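Local coordinates for putative endoribonuclease (Klebsiella pneumoniae, PDB 3LYB), which probably acts as an endoribonuclease of the L-PSP (YjgF-like) family, although this activity is inferred, at residues Arg19-Ile30 against Val139-Pro150. Numbering follows the deposited sequence.
Sequences RAGDFIFLSGII and VLIEVEATVWLP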
ATOM      1  N   ARG B  19       6.203  44.116   4.923  1.00 57.77           N
ATOM      2  CA  ARG B  19       6.922  44.953   3.963  1.00 56.55           C
ATOM      3  C   ARG B  19       8.431  44.862   4.174  1.00 56.25           C
ATOM      4  O   ARG B  19       8.904  44.729   5.303  1.00 55.91           O
ATOM      5  CB  ARG B  19       6.454  46.407   4.038  1.00 56.21           C
ATOM      6  CG  ARG B  19       7.244  47.364   3.144  1.00 54.91           C
ATOM      7  CD  ARG B  19       6.598  48.739   3.044  1.00 52.38           C
ATOM      8  NE  ARG B  19       5.525  48.802   2.051  1.00 49.38           N
ATOM      9  CZ  ARG B  19       5.732  48.845   0.737  1.00 48.83           C
ATOM     10  NH1 ARG B  19       6.971  48.819   0.239  1.00 48.22           N
ATOM     11  NH2 ARG B  19       4.699  48.905  -0.085  1.00 48.20           N
ATOM     12  N   ALA B  20       9.165  44.897   3.064  1.00 55.90           N
ATOM     13  CA  ALA B  20      10.621  44.881   3.061  1.00 55.86           C
ATOM     14  C   ALA B  20      11.094  45.556   1.781  1.00 55.75           C
ATOM     15  O   ALA B  20      11.014  44.970   0.686  1.00 55.58           O
ATOM     16  CB  ALA B  20      11.143  43.455   3.146  1.00 55.82           C
ATOM     17  N   GLY B  21      11.571  46.794   1.918  1.00 55.38           N
ATOM     18  CA  GLY B  21      11.848  47.636   0.761  1.00 54.58           C
ATOM     19  C   GLY B  21      10.550  47.826  -0.004  1.00 54.33           C
ATOM     20  O   GLY B  21       9.491  48.080   0.590  1.00 54.11           O
ATOM     21  N   ASP B  22      10.630  47.664  -1.320  1.00 54.01           N
ATOM     22  CA  ASP B  22       9.481  47.869  -2.198  1.00 53.75           C
ATOM     23  C   ASP B  22       8.584  46.623  -2.271  1.00 53.32           C
ATOM     24  O   ASP B  22       7.603  46.567  -3.046  1.00 53.49           O
ATOM     25  CB  ASP B  22       9.970  48.278  -3.589  1.00 54.10           C
ATOM     26  CG  ASP B  22      10.850  49.536  -3.556  1.00 55.76           C
ATOM     27  OD1 ASP B  22      10.437  50.569  -2.988  1.00 57.41           O
ATOM     28  OD2 ASP B  22      11.970  49.494  -4.096  1.00 57.84           O
ATOM     29  N   PHE B  23       8.909  45.636  -1.439  1.00 52.07           N
ATOM     30  CA  PHE B  23       8.273  44.337  -1.501  1.00 50.84           C
ATOM     31  C   PHE B  23       7.356  44.084  -0.321  1.00 49.79           C
ATOM     32  O   PHE B  23       7.616  44.526   0.799  1.00 49.93           O
ATOM     33  CB  PHE B  23       9.328  43.234  -1.533  1.00 51.09           C
ATOM     34  CG  PHE B  23       9.980  43.046  -2.863  1.00 51.26           C
ATOM     35  CD1 PHE B  23       9.357  42.305  -3.858  1.00 51.68           C
ATOM     36  CD2 PHE B  23      11.245  43.578  -3.111  1.00 52.29           C
ATOM     37  CE1 PHE B  23       9.973  42.110  -5.092  1.00 51.90           C
ATOM     38  CE2 PHE B  23      11.874  43.384  -4.340  1.00 51.95           C
ATOM     39  CZ  PHE B  23      11.233  42.651  -5.330  1.00 52.43           C
ATOM     40  N   ILE B  24       6.290  43.351  -0.591  1.00 48.13           N
ATOM     41  CA  ILE B  24       5.406  42.862   0.434  1.00 46.89           C
ATOM     42  C   ILE B  24       5.293  41.359   0.268  1.00 46.35           C
ATOM     43  O   ILE B  24       4.987  40.861  -0.826  1.00 45.86           O
ATOM     44  CB  ILE B  24       4.042  43.506   0.311  1.00 47.07           C
ATOM     45  CG1 ILE B  24       4.182  45.005   0.575  1.00 46.85           C
ATOM     46  CG2 ILE B  24       3.024  42.849   1.268  1.00 46.71           C
ATOM     47  CD1 ILE B  24       3.194  45.818  -0.176  1.00 47.35           C
ATOM     48  N   PHE B  25       5.564  40.648   1.359  1.00 45.45           N
ATOM     49  CA  PHE B  25       5.508  39.198   1.383  1.00 44.82           C
ATOM     50  C   PHE B  25       4.283  38.722   2.134  1.00 43.85           C
ATOM     51  O   PHE B  25       4.057  39.132   3.262  1.00 43.67           O
ATOM     52  CB  PHE B  25       6.764  38.650   2.040  1.00 45.28           C
ATOM     53  CG  PHE B  25       8.016  38.951   1.279  1.00 47.52           C
ATOM     54  CD1 PHE B  25       8.707  40.145   1.490  1.00 50.25           C
ATOM     55  CD2 PHE B  25       8.507  38.045   0.347  1.00 49.75           C
ATOM     56  CE1 PHE B  25       9.871  40.436   0.776  1.00 50.92           C
ATOM     57  CE2 PHE B  25       9.674  38.322  -0.377  1.00 51.93           C
ATOM     58  CZ  PHE B  25      10.357  39.522  -0.161  1.00 52.23           C
ATOM     59  N   LEU B  26       3.483  37.868   1.501  1.00 43.24           N
ATOM     60  CA  LEU B  26       2.357  37.250   2.199  1.00 42.39           C
ATOM     61  C   LEU B  26       2.751  35.906   2.759  1.00 42.14           C
ATOM     62  O   LEU B  26       3.554  35.193   2.179  1.00 42.65           O
ATOM     63  CB  LEU B  26       1.132  37.103   1.290  1.00 42.14           C
ATOM     64  CG  LEU B  26       0.201  38.314   1.219  1.00 41.26           C
ATOM     65  CD1 LEU B  26       0.864  39.392   0.404  1.00 42.19           C
ATOM     66  CD2 LEU B  26      -1.118  37.978   0.599  1.00 40.31           C
ATOM     67  N   SER B  27       2.201  35.579   3.916  1.00 41.67           N
ATOM     68  CA  SER B  27       2.170  34.207   4.370  1.00 41.18           C
ATOM     69  C   SER B  27       1.379  33.381   3.369  1.00 40.50           C
ATOM     70  O   SER B  27       0.453  33.909   2.736  1.00 40.59           O
ATOM     71  CB  SER B  27       1.472  34.149   5.714  1.00 41.06           C
ATOM     72  OG  SER B  27       2.310  34.707   6.702  1.00 42.60           O
ATOM     73  N   GLY B  28       1.745  32.101   3.211  1.00 39.60           N
ATOM     74  CA  GLY B  28       0.958  31.165   2.380  1.00 37.65           C
ATOM     75  C   GLY B  28      -0.469  31.174   2.871  1.00 36.49           C
ATOM     76  O   GLY B  28      -0.722  31.148   4.072  1.00 36.44           O
ATOM     77  N   ILE B  29      -1.415  31.271   1.957  1.00 36.06           N
ATOM     78  CA  ILE B  29      -2.821  31.370   2.370  1.00 35.44           C
ATOM     79  C   ILE B  29      -3.606  30.093   2.064  1.00 34.96           C
ATOM     80  O   ILE B  29      -3.428  29.472   1.028  1.00 33.94           O
ATOM     81  CB  ILE B  29      -3.499  32.659   1.828  1.00 35.44           C
ATOM     82  CG1 ILE B  29      -3.116  33.832   2.736  1.00 35.49           C
ATOM     83  CG2 ILE B  29      -5.048  32.521   1.779  1.00 34.98           C
ATOM     84  CD1 ILE B  29      -3.251  35.204   2.101  1.00 36.48           C
ATOM     85  N   ILE B  30      -4.450  29.704   3.003  1.00 35.59           N
ATOM     86  CA  ILE B  30      -5.288  28.532   2.856  1.00 37.06           C
ATOM     87  C   ILE B  30      -6.780  28.913   2.923  1.00 38.40           C
ATOM     88  O   ILE B  30      -7.129  29.957   3.463  1.00 38.48           O
ATOM     89  CB  ILE B  30      -4.939  27.472   3.925  1.00 36.88           C
ATOM     90  CG1 ILE B  30      -4.712  28.139   5.273  1.00 36.67           C
ATOM     91  CG2 ILE B  30      -3.690  26.687   3.524  1.00 36.29           C
ATOM     92  CD1 ILE B  30      -5.159  27.264   6.441  1.00 39.05           C
ATOM     93  N   VAL B 139      -7.579  20.453   2.904  1.00 28.26           N
ATOM     94  CA  VAL B 139      -7.117  21.630   2.200  1.00 27.54           C
ATOM     95  C   VAL B 139      -6.389  21.206   0.916  1.00 27.57           C
ATOM     96  O   VAL B 139      -5.367  20.541   0.965  1.00 28.30           O
ATOM     97  CB  VAL B 139      -6.256  22.522   3.140  1.00 27.73           C
ATOM     98  CG1 VAL B 139      -5.360  23.480   2.379  1.00 26.60           C
ATOM     99  CG2 VAL B 139      -7.153  23.260   4.123  1.00 25.82           C
ATOM    100  N   LEU B 140      -6.923  21.603  -0.229  1.00 27.34           N
ATOM    101  CA  LEU B 140      -6.478  21.114  -1.534  1.00 27.50           C
ATOM    102  C   LEU B 140      -5.495  22.019  -2.280  1.00 27.44           C
ATOM    103  O   LEU B 140      -4.836  21.583  -3.235  1.00 27.52           O
ATOM    104  CB  LEU B 140      -7.689  20.882  -2.434  1.00 27.37           C
ATOM    105  CG  LEU B 140      -8.810  19.977  -1.918  1.00 27.79           C
ATOM    106  CD1 LEU B 140     -10.039  20.075  -2.854  1.00 27.14           C
ATOM    107  CD2 LEU B 140      -8.303  18.578  -1.871  1.00 25.11           C
ATOM    108  N   ILE B 141      -5.389  23.265  -1.833  1.00 27.25           N
ATOM    109  CA  ILE B 141      -4.613  24.283  -2.530  1.00 27.58           C
ATOM    110  C   ILE B 141      -4.135  25.301  -1.509  1.00 28.33           C
ATOM    111  O   ILE B 141      -4.868  25.673  -0.616  1.00 29.42           O
ATOM    112  CB  ILE B 141      -5.459  24.970  -3.646  1.00 27.42           C
ATOM    113  CG1 ILE B 141      -4.702  26.118  -4.303  1.00 25.70           C
ATOM    114  CG2 ILE B 141      -6.810  25.492  -3.104  1.00 28.03           C
ATOM    115  CD1 ILE B 141      -3.746  25.707  -5.368  1.00 22.88           C
ATOM    116  N   GLU B 142      -2.892  25.721  -1.605  1.00 29.19           N
ATOM    117  CA  GLU B 142      -2.414  26.802  -0.762  1.00 30.43           C
ATOM    118  C   GLU B 142      -1.492  27.656  -1.612  1.00 31.14           C
ATOM    119  O   GLU B 142      -0.575  27.113  -2.250  1.00 31.35           O
ATOM    120  CB  GLU B 142      -1.662  26.275   0.455  1.00 30.19           C
ATOM    121  CG  GLU B 142      -0.675  27.304   0.985  1.00 31.90           C
ATOM    122  CD  GLU B 142      -0.184  27.037   2.389  1.00 34.60           C
ATOM    123  OE1 GLU B 142      -0.609  26.030   2.991  1.00 34.99           O
ATOM    124  OE2 GLU B 142       0.640  27.845   2.896  1.00 35.56           O
ATOM    125  N   VAL B 143      -1.744  28.970  -1.642  1.00 31.75           N
ATOM    126  CA  VAL B 143      -0.940  29.897  -2.472  1.00 32.54           C
ATOM    127  C   VAL B 143      -0.153  30.877  -1.637  1.00 33.03           C
ATOM    128  O   VAL B 143      -0.656  31.399  -0.660  1.00 33.37           O
ATOM    129  CB  VAL B 143      -1.788  30.714  -3.466  1.00 32.35           C
ATOM    130  CG1 VAL B 143      -0.873  31.574  -4.336  1.00 33.31           C
ATOM    131  CG2 VAL B 143      -2.613  29.813  -4.340  1.00 31.30           C
ATOM    132  N   GLU B 144       1.092  31.100  -2.023  1.00 34.12           N
ATOM    133  CA  GLU B 144       1.962  32.074  -1.374  1.00 35.44           C
ATOM    134  C   GLU B 144       2.232  33.205  -2.356  1.00 35.32           C
ATOM    135  O   GLU B 144       2.582  32.966  -3.497  1.00 35.08           O
ATOM    136  CB  GLU B 144       3.278  31.408  -0.945  1.00 35.77           C
ATOM    137  CG  GLU B 144       4.312  32.335  -0.300  1.00 37.80           C
ATOM    138  CD  GLU B 144       5.736  31.781  -0.391  1.00 41.80           C
ATOM    139  OE1 GLU B 144       6.013  30.765   0.280  1.00 45.04           O
ATOM    140  OE2 GLU B 144       6.591  32.351  -1.122  1.00 42.91           O
ATOM    141  N   ALA B 145       2.066  34.433  -1.903  1.00 36.24           N
ATOM    142  CA  ALA B 145       2.140  35.578  -2.787  1.00 37.77           C
ATOM    143  C   ALA B 145       3.264  36.516  -2.412  1.00 38.87           C
ATOM    144  O   ALA B 145       3.520  36.782  -1.235  1.00 39.67           O
ATOM    145  CB  ALA B 145       0.801  36.330  -2.805  1.00 37.68           C
ATOM    146  N   THR B 146       3.940  37.020  -3.426  1.00 40.34           N
ATOM    147  CA  THR B 146       4.886  38.092  -3.221  1.00 42.44           C
ATOM    148  C   THR B 146       4.500  39.338  -4.049  1.00 43.53           C
ATOM    149  O   THR B 146       4.146  39.246  -5.226  1.00 43.28           O
ATOM    150  CB  THR B 146       6.306  37.623  -3.489  1.00 42.27           C
ATOM    151  OG1 THR B 146       6.547  36.450  -2.704  1.00 43.28           O
ATOM    152  CG2 THR B 146       7.297  38.689  -3.082  1.00 42.46           C
ATOM    153  N   VAL B 147       4.558  40.492  -3.396  1.00 45.27           N
ATOM    154  CA  VAL B 147       4.096  41.743  -3.983  1.00 47.23           C
ATOM    155  C   VAL B 147       5.242  42.755  -4.199  1.00 48.17           C
ATOM    156  O   VAL B 147       6.104  42.928  -3.329  1.00 48.03           O
ATOM    157  CB  VAL B 147       2.975  42.361  -3.117  1.00 46.81           C
ATOM    158  CG1 VAL B 147       2.137  43.268  -3.941  1.00 48.31           C
ATOM    159  CG2 VAL B 147       2.067  41.283  -2.573  1.00 47.05           C
ATOM    160  N   TRP B 148       5.263  43.386  -5.376  1.00 49.86           N
ATOM    161  CA  TRP B 148       6.125  44.564  -5.615  1.00 51.50           C
ATOM    162  C   TRP B 148       5.277  45.816  -5.679  1.00 51.73           C
ATOM    163  O   TRP B 148       4.414  45.963  -6.544  1.00 51.19           O
ATOM    164  CB  TRP B 148       6.935  44.421  -6.893  1.00 52.36           C
ATOM    165  CG  TRP B 148       8.038  45.460  -7.081  1.00 54.78           C
ATOM    166  CD1 TRP B 148       9.149  45.640  -6.299  1.00 56.44           C
ATOM    167  CD2 TRP B 148       8.144  46.412  -8.148  1.00 57.17           C
ATOM    168  NE1 TRP B 148       9.939  46.644  -6.813  1.00 57.28           N
ATOM    169  CE2 TRP B 148       9.342  47.143  -7.942  1.00 58.34           C
ATOM    170  CE3 TRP B 148       7.344  46.719  -9.261  1.00 58.46           C
ATOM    171  CZ2 TRP B 148       9.756  48.173  -8.806  1.00 60.03           C
ATOM    172  CZ3 TRP B 148       7.757  47.741 -10.125  1.00 60.23           C
ATOM    173  CH2 TRP B 148       8.953  48.455  -9.890  1.00 60.66           C
ATOM    174  N   LEU B 149       5.549  46.716  -4.748  1.00 52.93           N
ATOM    175  CA  LEU B 149       4.717  47.879  -4.520  1.00 54.38           C
ATOM    176  C   LEU B 149       5.564  48.982  -3.871  1.00 55.66           C
ATOM    177  O   LEU B 149       5.601  49.071  -2.628  1.00 55.38           O
ATOM    178  CB  LEU B 149       3.571  47.478  -3.599  1.00 54.08           C
ATOM    179  CG  LEU B 149       2.336  48.360  -3.511  1.00 54.67           C
ATOM    180  CD1 LEU B 149       1.700  48.563  -4.884  1.00 56.06           C
ATOM    181  CD2 LEU B 149       1.341  47.746  -2.548  1.00 54.85           C
ATOM    182  N   PRO B 150       6.263  49.810  -4.702  1.00 56.92           N
ATOM    183  CA  PRO B 150       7.151  50.914  -4.238  1.00 57.57           C
ATOM    184  C   PRO B 150       6.501  51.913  -3.250  1.00 57.86           C
ATOM    185  O   PRO B 150       6.994  52.084  -2.118  1.00 58.06           O
ATOM    186  CB  PRO B 150       7.545  51.622  -5.549  1.00 57.77           C
ATOM    187  CG  PRO B 150       7.474  50.534  -6.581  1.00 57.43           C
ATOM    188  CD  PRO B 150       6.290  49.685  -6.177  1.00 56.96           C
TER
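Phe23-Leu26 runs antiparallel to Ile141-Trp148, the two strand axes at 166° and 4.6 Å apart at closest approach; the second strand of the N-terminal hairpin of this YjgF-like fold here pairs with the last strand of the chain. Strand 94-101 continues the sheet beyond 141-148. Ile24 and Val147 form a hydrogen-bonded pair, with Ile24 N 2.8 Å from Val147 O, and Leu26 N donates to Ala145 O. Past Leu26 the register slips by one residue, and pairing resumes where Ile29 and Val143 exchange two backbone hydrogen bonds, Ile29 N lying 2.7 Å from Val143 O.

Phe23, Phe25, Thr146 and Trp148 share one face. The edge of the Trp148 five-membered ring meets the face of Phe23 in a tilted edge-to-face pair, planes at 55°, with Trp148 CD1 3.8 Å from Phe23 CZ; Ala20 of a third subunit also packs on Phe23. With CG2 anti to its backbone N, Thr146 lies alongside Phe25 and brings that methyl to 3.6 Å from Phe25 CE2. On the other face, Ile24 CB rests against Val147 CB, Leu26 CD1 touches Val147 CG2, and Ile24 CD1 reaches Leu149 CD2 at 3.6 Å. Farther along, Glu142 extends its carboxylate beside Gly28 and Ile30, while the carboxylate of Glu144 turns to a second subunit, forming a salt bridge with its Lys96 and a hydrogen bond with its Thr126.

At the hairpin end, a type II' turn spans Ala20-Phe23, and Asp22 O accepts a hydrogen bond from Leu149 N. The Arg19 chain, bent at chi3 (-83°), brings its guanidinium across to the Leu149 carbonyl: NH1 hydrogen-bonds Gly21 O and adds a weak bond to Leu149 O, whereas NH2 donates a hydrogen bond of 2.7 Å to Leu149 O, which lies almost exactly in the guanidinium plane.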